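General Secretion Pathway Protein (PDB 4G54) is a periplasmic domain of the EpsAB fusion protein of the type II secretion system and probably binds peptidoglycan. Local coordinates at residues A[36-49]-A[226-238]. Residues are numbered along the deposited sequence; the frame is centred on the assembly and turned at random. Where two conformers were deposited one is given.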
ATOM      1  N   GLU A  36     -11.221  -5.212   5.124  1.00 19.10           N
ATOM      2  CA  GLU A  36     -11.447  -3.789   5.249  1.00 19.76           C
ATOM      3  C   GLU A  36     -10.358  -2.978   4.500  1.00 18.25           C
ATOM      4  O   GLU A  36     -10.653  -1.948   3.877  1.00 18.63           O
ATOM      5  CB  GLU A  36     -11.479  -3.424   6.762  1.00 21.59           C
ATOM      6  CG  GLU A  36     -12.130  -2.014   7.056  1.00 24.72           C
ATOM      7  CD  GLU A  36     -13.617  -1.970   6.779  1.00 26.20           C
ATOM      8  OE1 GLU A  36     -14.266  -3.057   6.548  1.00 25.70           O
ATOM      9  OE2 GLU A  36     -14.135  -0.823   6.864  1.00 26.60           O
ATOM     10  N   LEU A  37      -9.104  -3.402   4.678  1.00 17.04           N
ATOM     11  CA  LEU A  37      -8.017  -2.639   4.020  1.00 15.93           C
ATOM     12  C   LEU A  37      -8.163  -2.667   2.512  1.00 17.48           C
ATOM     13  O   LEU A  37      -7.969  -1.644   1.847  1.00 17.91           O
ATOM     14  CB  LEU A  37      -6.676  -3.222   4.521  1.00 17.79           C
ATOM     15  CG  LEU A  37      -5.436  -2.489   4.024  1.00 18.44           C
ATOM     16  CD1 LEU A  37      -5.531  -1.082   4.500  1.00 18.60           C
ATOM     17  CD2 LEU A  37      -4.176  -3.184   4.634  1.00 18.29           C
ATOM     18  N   TYR A  38      -8.608  -3.797   1.952  1.00 17.39           N
ATOM     19  CA  TYR A  38      -8.833  -3.808   0.500  1.00 17.73           C
ATOM     20  C   TYR A  38      -9.968  -2.845   0.101  1.00 17.47           C
ATOM     21  O   TYR A  38      -9.916  -2.253  -0.990  1.00 18.89           O
ATOM     22  CB  TYR A  38      -9.248  -5.181   0.017  1.00 17.08           C
ATOM     23  CG  TYR A  38      -8.092  -6.107  -0.346  1.00 15.41           C
ATOM     24  CD1 TYR A  38      -7.721  -7.142   0.481  1.00 18.11           C
ATOM     25  CD2 TYR A  38      -7.338  -5.918  -1.545  1.00 19.46           C
ATOM     26  CE1 TYR A  38      -6.646  -8.074   0.049  1.00 19.49           C
ATOM     27  CE2 TYR A  38      -6.306  -6.713  -1.897  1.00 19.36           C
ATOM     28  CZ  TYR A  38      -5.988  -7.809  -1.140  1.00 21.52           C
ATOM     29  OH  TYR A  38      -4.954  -8.623  -1.529  1.00 23.19           O
ATOM     30  N   LYS A  39     -10.959  -2.652   0.947  1.00 19.48           N
ATOM     31  CA  LYS A  39     -12.026  -1.727   0.541  1.00 20.58           C
ATOM     32  C   LYS A  39     -11.460  -0.282   0.355  1.00 20.62           C
ATOM     33  O   LYS A  39     -11.957   0.498  -0.467  1.00 21.78           O
ATOM     34  CB  LYS A  39     -13.079  -1.651   1.611  1.00 19.87           C
ATOM     35  CG  LYS A  39     -13.817  -2.905   1.860  1.00 24.91           C
ATOM     36  CD  LYS A  39     -15.010  -2.628   2.872  1.00 29.48           C
ATOM     37  CE  LYS A  39     -15.412  -3.926   3.504  1.00 30.79           C
ATOM     38  NZ  LYS A  39     -16.439  -3.703   4.568  1.00 39.14           N
ATOM     39  N   LEU A  40     -10.458   0.114   1.170  1.00 18.14           N
ATOM     40  CA  LEU A  40      -9.834   1.428   1.041  1.00 22.05           C
ATOM     41  C   LEU A  40      -9.179   1.597  -0.292  1.00 22.13           C
ATOM     42  O   LEU A  40      -9.103   2.720  -0.795  1.00 24.88           O
ATOM     43  CB  LEU A  40      -8.742   1.629   2.123  1.00 22.43           C
ATOM     44  CG  LEU A  40      -9.110   2.367   3.361  1.00 25.69           C
ATOM     45  CD1 LEU A  40      -9.948   1.458   4.073  1.00 28.82           C
ATOM     46  CD2 LEU A  40      -7.868   2.730   4.205  1.00 24.81           C
ATOM     47  N   TRP A  41      -8.716   0.497  -0.893  1.00 21.22           N
ATOM     48  CA  TRP A  41      -8.168   0.556  -2.230  1.00 22.36           C
ATOM     49  C   TRP A  41      -9.258   0.456  -3.314  1.00 22.83           C
ATOM     50  O   TRP A  41      -8.981   0.509  -4.543  1.00 26.81           O
ATOM     51  CB  TRP A  41      -7.125  -0.567  -2.396  1.00 20.61           C
ATOM     52  CG  TRP A  41      -5.886  -0.354  -1.581  1.00 20.27           C
ATOM     53  CD1 TRP A  41      -5.637  -0.822  -0.377  1.00 21.95           C
ATOM     54  CD2 TRP A  41      -4.724   0.371  -1.999  1.00 20.88           C
ATOM     55  NE1 TRP A  41      -4.372  -0.456   0.063  1.00 20.88           N
ATOM     56  CE2 TRP A  41      -3.778   0.285  -0.946  1.00 21.92           C
ATOM     57  CE3 TRP A  41      -4.400   1.060  -3.173  1.00 20.54           C
ATOM     58  CZ2 TRP A  41      -2.459   0.894  -1.037  1.00 21.32           C
ATOM     59  CZ3 TRP A  41      -3.124   1.657  -3.267  1.00 18.76           C
ATOM     60  CH2 TRP A  41      -2.216   1.590  -2.200  1.00 21.04           C
ATOM     61  N   GLY A  42     -10.524   0.341  -2.899  1.00 23.12           N
ATOM     62  CA  GLY A  42     -11.630   0.231  -3.868  1.00 23.26           C
ATOM     63  C   GLY A  42     -12.028  -1.178  -4.286  1.00 23.44           C
ATOM     64  O   GLY A  42     -12.820  -1.314  -5.286  1.00 25.63           O
ATOM     65  N   TYR A  43     -11.496  -2.208  -3.608  1.00 22.20           N
ATOM     66  CA  TYR A  43     -11.674  -3.561  -4.051  1.00 20.66           C
ATOM     67  C   TYR A  43     -12.455  -4.430  -3.088  1.00 20.31           C
ATOM     68  O   TYR A  43     -12.323  -4.314  -1.871  1.00 19.15           O
ATOM     69  CB  TYR A  43     -10.347  -4.245  -4.312  1.00 20.23           C
ATOM     70  CG  TYR A  43      -9.660  -3.594  -5.486  1.00 19.73           C
ATOM     71  CD1 TYR A  43     -10.171  -3.746  -6.790  1.00 20.69           C
ATOM     72  CD2 TYR A  43      -8.504  -2.808  -5.331  1.00 21.90           C
ATOM     73  CE1 TYR A  43      -9.540  -3.149  -7.901  1.00 24.58           C
ATOM     74  CE2 TYR A  43      -7.870  -2.226  -6.443  1.00 27.29           C
ATOM     75  CZ  TYR A  43      -8.423  -2.414  -7.721  1.00 28.65           C
ATOM     76  OH  TYR A  43      -7.929  -1.821  -8.863  1.00 34.89           O
ATOM     77  N   ARG A  44     -13.228  -5.349  -3.710  1.00 22.26           N
ATOM     78  CA  ARG A  44     -13.884  -6.416  -3.028  1.00 24.90           C
ATOM     79  C   ARG A  44     -12.938  -7.652  -3.026  1.00 26.98           C
ATOM     80  O   ARG A  44     -12.642  -8.273  -4.067  1.00 32.81           O
ATOM     81  CB  ARG A  44     -15.289  -6.630  -3.686  1.00 30.56           C
ATOM     82  CG  ARG A  44     -16.153  -7.749  -3.125  1.00 41.93           C
ATOM     83  CD  ARG A  44     -17.421  -7.860  -4.008  1.00 50.12           C
ATOM     84  NE  ARG A  44     -17.094  -7.898  -5.460  1.00 57.93           N
ATOM     85  CZ  ARG A  44     -17.519  -7.014  -6.371  1.00 58.53           C
ATOM     86  NH1 ARG A  44     -18.312  -6.013  -6.005  1.00 60.27           N
ATOM     87  NH2 ARG A  44     -17.162  -7.138  -7.651  1.00 54.94           N
ATOM     88  N   ALA A  45     -12.510  -8.052  -1.854  1.00 24.48           N
ATOM     89  CA  ALA A  45     -11.542  -9.160  -1.720  1.00 23.58           C
ATOM     90  C   ALA A  45     -12.260 -10.454  -1.416  1.00 26.10           C
ATOM     91  O   ALA A  45     -13.240 -10.453  -0.662  1.00 27.21           O
ATOM     92  CB  ALA A  45     -10.591  -8.831  -0.595  1.00 23.99           C
ATOM     93  N   THR A  46     -11.752 -11.561  -1.962  1.00 23.84           N
ATOM     94  CA  THR A  46     -12.283 -12.855  -1.620  1.00 25.15           C
ATOM     95  C   THR A  46     -11.598 -13.479  -0.426  1.00 24.36           C
ATOM     96  O   THR A  46     -10.576 -13.010   0.034  1.00 23.71           O
ATOM     97  CB  THR A  46     -12.207 -13.875  -2.842  1.00 26.24           C
ATOM     98  OG1 THR A  46     -10.866 -14.328  -2.897  1.00 27.10           O
ATOM     99  CG2 THR A  46     -12.617 -13.233  -4.209  1.00 26.28           C
ATOM    100  N   ARG A  47     -12.144 -14.606   0.048  1.00 24.92           N
ATOM    101  CA  ARG A  47     -11.493 -15.333   1.122  1.00 25.32           C
ATOM    102  C   ARG A  47     -10.029 -15.727   0.780  1.00 26.18           C
ATOM    103  O   ARG A  47      -9.168 -15.891   1.706  1.00 26.22           O
ATOM    104  CB  ARG A  47     -12.335 -16.542   1.507  0.50 28.11           C
ATOM    105  CG  ARG A  47     -12.381 -16.760   2.966  0.50 31.16           C
ATOM    106  CD  ARG A  47     -12.761 -18.248   3.188  0.50 33.76           C
ATOM    107  NE  ARG A  47     -14.116 -18.593   3.635  0.50 40.22           N
ATOM    108  CZ  ARG A  47     -15.110 -17.783   4.008  0.50 40.34           C
ATOM    109  NH1 ARG A  47     -14.995 -16.464   3.998  0.50 38.67           N
ATOM    110  NH2 ARG A  47     -16.255 -18.336   4.389  0.50 41.88           N
ATOM    111  N   ILE A  48      -9.749 -16.005  -0.499  1.00 23.21           N
ATOM    112  CA  ILE A  48      -8.362 -16.355  -0.881  1.00 24.06           C
ATOM    113  C   ILE A  48      -7.430 -15.143  -0.721  1.00 23.11           C
ATOM    114  O   ILE A  48      -6.272 -15.273  -0.168  1.00 26.62           O
ATOM    115  CB  ILE A  48      -8.347 -16.930  -2.273  1.00 25.58           C
ATOM    116  CG1 ILE A  48      -9.026 -18.280  -2.258  1.00 28.48           C
ATOM    117  CG2 ILE A  48      -6.972 -17.146  -2.763  1.00 27.60           C
ATOM    118  CD1 ILE A  48      -8.305 -19.286  -1.350  1.00 37.23           C
ATOM    119  N   ASP A  49      -7.936 -13.951  -1.079  1.00 19.40           N
ATOM    120  CA  ASP A  49      -7.130 -12.789  -1.015  1.00 20.27           C
ATOM    121  C   ASP A  49      -6.782 -12.429   0.396  1.00 22.76           C
ATOM    122  O   ASP A  49      -5.698 -11.876   0.670  1.00 25.84           O
ATOM    123  CB  ASP A  49      -7.920 -11.614  -1.633  1.00 21.48           C
ATOM    124  CG  ASP A  49      -8.209 -11.866  -3.092  1.00 22.20           C
ATOM    125  OD1 ASP A  49      -7.242 -12.070  -3.911  1.00 23.89           O
ATOM    126  OD2 ASP A  49      -9.392 -11.833  -3.461  1.00 22.52           O
ATOM    127  N   TYR A 226     -17.550   7.100   6.379  1.00 33.66           N
ATOM    128  CA  TYR A 226     -17.056   5.817   6.863  1.00 31.06           C
ATOM    129  C   TYR A 226     -18.043   5.382   7.970  1.00 31.01           C
ATOM    130  O   TYR A 226     -18.425   6.237   8.826  1.00 34.00           O
ATOM    131  CB  TYR A 226     -15.641   6.012   7.411  1.00 31.74           C
ATOM    132  CG  TYR A 226     -15.071   4.702   7.821  1.00 31.29           C
ATOM    133  CD1 TYR A 226     -14.577   3.833   6.848  1.00 28.06           C
ATOM    134  CD2 TYR A 226     -15.184   4.230   9.149  1.00 28.24           C
ATOM    135  CE1 TYR A 226     -14.120   2.617   7.175  1.00 26.21           C
ATOM    136  CE2 TYR A 226     -14.687   2.957   9.526  1.00 24.95           C
ATOM    137  CZ  TYR A 226     -14.206   2.160   8.514  1.00 25.95           C
ATOM    138  OH  TYR A 226     -13.693   0.948   8.785  1.00 24.62           O
ATOM    139  N   PRO A 227     -18.439   4.083   8.006  1.00 30.11           N
ATOM    140  CA  PRO A 227     -17.930   2.889   7.329  1.00 29.88           C
ATOM    141  C   PRO A 227     -18.559   2.526   6.013  1.00 29.17           C
ATOM    142  O   PRO A 227     -18.275   1.439   5.481  1.00 28.69           O
ATOM    143  CB  PRO A 227     -18.182   1.747   8.344  1.00 29.08           C
ATOM    144  CG  PRO A 227     -19.484   2.251   9.088  1.00 31.13           C
ATOM    145  CD  PRO A 227     -19.326   3.749   9.160  1.00 32.25           C
ATOM    146  N   GLU A 228     -19.354   3.444   5.469  1.00 31.51           N
ATOM    147  CA  GLU A 228     -19.939   3.212   4.173  1.00 33.51           C
ATOM    148  C   GLU A 228     -18.820   3.427   3.141  1.00 33.90           C
ATOM    149  O   GLU A 228     -18.016   4.365   3.265  1.00 33.11           O
ATOM    150  CB  GLU A 228     -21.141   4.184   3.862  1.00 35.87           C
ATOM    151  CG  GLU A 228     -22.262   4.327   4.948  1.00 45.31           C
ATOM    152  CD  GLU A 228     -22.913   2.969   5.392  1.00 54.05           C
ATOM    153  OE1 GLU A 228     -23.986   2.593   4.822  1.00 55.73           O
ATOM    154  OE2 GLU A 228     -22.353   2.298   6.316  1.00 54.41           O
ATOM    155  N   PHE A 229     -18.850   2.549   2.146  1.00 29.52           N
ATOM    156  CA  PHE A 229     -18.048   2.596   0.919  1.00 32.56           C
ATOM    157  C   PHE A 229     -18.979   2.617  -0.282  1.00 34.96           C
ATOM    158  O   PHE A 229     -20.128   2.100  -0.255  1.00 34.08           O
ATOM    159  CB  PHE A 229     -17.042   1.389   0.796  1.00 29.63           C
ATOM    160  CG  PHE A 229     -15.875   1.504   1.713  1.00 31.20           C
ATOM    161  CD1 PHE A 229     -14.773   2.280   1.346  1.00 31.02           C
ATOM    162  CD2 PHE A 229     -15.930   0.956   2.964  1.00 28.56           C
ATOM    163  CE1 PHE A 229     -13.715   2.483   2.229  1.00 29.62           C
ATOM    164  CE2 PHE A 229     -14.831   1.092   3.846  1.00 29.23           C
ATOM    165  CZ  PHE A 229     -13.745   1.903   3.488  1.00 26.89           C
ATOM    166  N   PRO A 230     -18.482   3.207  -1.387  1.00 35.91           N
ATOM    167  CA  PRO A 230     -19.190   3.135  -2.613  1.00 39.55           C
ATOM    168  C   PRO A 230     -18.989   1.710  -3.152  1.00 38.36           C
ATOM    169  O   PRO A 230     -18.301   0.885  -2.540  1.00 37.20           O
ATOM    170  CB  PRO A 230     -18.501   4.213  -3.484  1.00 38.78           C
ATOM    171  CG  PRO A 230     -17.000   4.171  -2.968  1.00 38.40           C
ATOM    172  CD  PRO A 230     -17.077   3.696  -1.518  1.00 36.91           C
ATOM    173  N   SER A 231     -19.653   1.428  -4.251  1.00 41.20           N
ATOM    174  CA  SER A 231     -19.575   0.147  -4.907  1.00 40.08           C
ATOM    175  C   SER A 231     -18.102  -0.243  -5.170  1.00 37.43           C
ATOM    176  O   SER A 231     -17.300   0.563  -5.640  1.00 37.68           O
ATOM    177  CB  SER A 231     -20.323   0.246  -6.227  1.00 43.65           C
ATOM    178  OG  SER A 231     -21.207   1.401  -6.260  1.00 49.84           O
ATOM    179  N   LEU A 232     -17.752  -1.450  -4.772  1.00 34.56           N
ATOM    180  CA  LEU A 232     -16.361  -1.947  -4.909  1.00 33.59           C
ATOM    181  C   LEU A 232     -16.157  -2.693  -6.196  1.00 32.19           C
ATOM    182  O   LEU A 232     -17.135  -3.227  -6.762  1.00 35.21           O
ATOM    183  CB  LEU A 232     -16.094  -2.873  -3.737  1.00 31.60           C
ATOM    184  CG  LEU A 232     -15.700  -2.509  -2.315  1.00 38.75           C
ATOM    185  CD1 LEU A 232     -15.210  -1.087  -2.082  1.00 38.85           C
ATOM    186  CD2 LEU A 232     -16.664  -3.110  -1.280  1.00 43.03           C
ATOM    187  N   ALA A 233     -14.894  -2.757  -6.646  1.00 29.36           N
ATOM    188  CA  ALA A 233     -14.553  -3.404  -7.936  1.00 29.83           C
ATOM    189  C   ALA A 233     -13.924  -4.781  -7.633  1.00 26.35           C
ATOM    190  O   ALA A 233     -13.317  -4.998  -6.570  1.00 26.32           O
ATOM    191  CB  ALA A 233     -13.547  -2.556  -8.691  1.00 29.31           C
ATOM    192  N   PRO A 234     -13.979  -5.666  -8.616  1.00 27.63           N
ATOM    193  CA  PRO A 234     -13.210  -6.890  -8.435  1.00 25.76           C
ATOM    194  C   PRO A 234     -11.715  -6.636  -8.543  1.00 25.47           C
ATOM    195  O   PRO A 234     -11.308  -5.743  -9.269  1.00 23.84           O
ATOM    196  CB  PRO A 234     -13.715  -7.770  -9.626  1.00 29.81           C
ATOM    197  CG  PRO A 234     -14.167  -6.805 -10.665  1.00 31.04           C
ATOM    198  CD  PRO A 234     -14.692  -5.588  -9.906  1.00 29.42           C
ATOM    199  N   LEU A 235     -10.881  -7.398  -7.805  1.00 22.34           N
ATOM    200  CA  LEU A 235      -9.457  -7.231  -7.985  1.00 22.19           C
ATOM    201  C   LEU A 235      -8.924  -7.489  -9.406  1.00 22.96           C
ATOM    202  O   LEU A 235      -9.496  -8.294 -10.165  1.00 24.97           O
ATOM    203  CB  LEU A 235      -8.722  -8.142  -6.937  1.00 20.81           C
ATOM    204  CG  LEU A 235      -8.717  -7.654  -5.475  1.00 22.00           C
ATOM    205  CD1 LEU A 235      -8.293  -8.813  -4.569  1.00 23.76           C
ATOM    206  CD2 LEU A 235      -7.644  -6.517  -5.427  1.00 22.70           C
ATOM    207  N   LEU A 236      -7.834  -6.796  -9.778  1.00 23.71           N
ATOM    208  CA  LEU A 236      -7.154  -7.027 -11.039  1.00 26.62           C
ATOM    209  C   LEU A 236      -6.257  -8.249 -10.910  1.00 26.28           C
ATOM    210  O   LEU A 236      -5.358  -8.271  -9.996  1.00 27.37           O
ATOM    211  CB  LEU A 236      -6.255  -5.832 -11.314  1.00 27.29           C
ATOM    212  CG  LEU A 236      -5.720  -5.633 -12.706  1.00 33.93           C
ATOM    213  CD1 LEU A 236      -6.744  -5.885 -13.818  1.00 36.79           C
ATOM    214  CD2 LEU A 236      -5.409  -4.099 -12.557  1.00 37.54           C
ATOM    215  N   ARG A 237      -6.456  -9.224 -11.771  1.00 26.34           N
ATOM    216  CA  ARG A 237      -5.698 -10.455 -11.678  1.00 26.20           C
ATOM    217  C   ARG A 237      -4.926 -10.832 -12.946  1.00 25.76           C
ATOM    218  O   ARG A 237      -4.675 -11.972 -13.178  1.00 28.22           O
ATOM    219  CB  ARG A 237      -6.589 -11.567 -11.194  1.00 28.66           C
ATOM    220  CG  ARG A 237      -7.194 -11.287  -9.831  1.00 26.27           C
ATOM    221  CD  ARG A 237      -8.138 -12.352  -9.461  1.00 23.25           C
ATOM    222  NE  ARG A 237      -9.152 -11.983  -8.490  1.00 22.36           N
ATOM    223  CZ  ARG A 237      -8.902 -12.028  -7.170  1.00 23.25           C
ATOM    224  NH1 ARG A 237      -7.712 -12.462  -6.717  1.00 23.30           N
ATOM    225  NH2 ARG A 237      -9.822 -11.675  -6.301  1.00 23.31           N
ATOM    226  N   THR A 238      -4.540  -9.814 -13.718  1.00 25.78           N
ATOM    227  CA  THR A 238      -3.632 -10.040 -14.820  1.00 24.74           C
ATOM    228  C   THR A 238      -2.557  -8.946 -14.622  1.00 24.72           C
ATOM    229  O   THR A 238      -2.851  -7.864 -14.040  1.00 26.28           O
ATOM    230  CB  THR A 238      -4.326  -9.870 -16.230  1.00 27.50           C
ATOM    231  OG1 THR A 238      -4.840  -8.558 -16.230  1.00 32.50           O
ATOM    232  CG2 THR A 238      -5.447 -10.853 -16.378  1.00 30.74           C
TER
HETATM  233  O   HOH W   1     -16.677  -0.998   6.196  1.00 28.27           O
HETATM  234  O   HOH W   2     -11.961  -9.546  -6.175  1.00 17.81           O
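Tyr43 and Ala233 pair as short parallel strands, Ala233 N bonding to Gly42 O (2.9 Å) and Arg44 N to Ala233 O (2.9 Å), so that the extended C-terminal segment 226-238 runs along the peptidase C39-like domain beside the end of helix 30-40. Gly42, with positive phi, closes that helix in a Schellman motif, and its carbonyl then serves the strand pair. On the helix side, Phe229 lies flat against Lys39, whose CB stands over the ring centre in a CH-pi contact, 3.9 Å from the centroid and only 7° off the normal. Lys39 CD lies above the same side of the ring but out past its CD2–CE2 bond, and from there the extended chain carries NZ to a salt bridge with Glu36 OE1. The other carboxylate oxygen, Glu36 OE2, takes the hydroxyl of Tyr226 at 2.6 Å from above the carboxylate plane, which stands almost perpendicular to the phenol ring. A water lies within hydrogen-bonding distance of Glu36 OE2, Lys39 NZ and Pro227 O, while Gly107 N also bonds to Tyr226 OH. Beyond the strands, Leu235 divides its methyls: CD2 sits over one face of Tyr43 and also touches Tyr38, whereas CD1 packs on the carboxylate of Asp49. Tyr43 turns the edge of its ring to the carbonyl oxygens of Ala233 and Pro234, with CD1 3.4 Å from Pro234 O. A second water links Arg44 O to Leu235 N. With CG anti to its carbonyl carbon (chi1 -60°) and the chain extended to NE, Arg237 reaches back along Leu235, CB of which lies above one guanidinium face, toward its rim. There it grips Asp49 end-on, NH1 to OD1 and NH2 to OD2, both through syn lone pairs. Asp49 OD2 accepts from two further donors, Thr46 N into its anti lone pair at 2.8 Å and Thr46 OG1 from above the carboxylate plane.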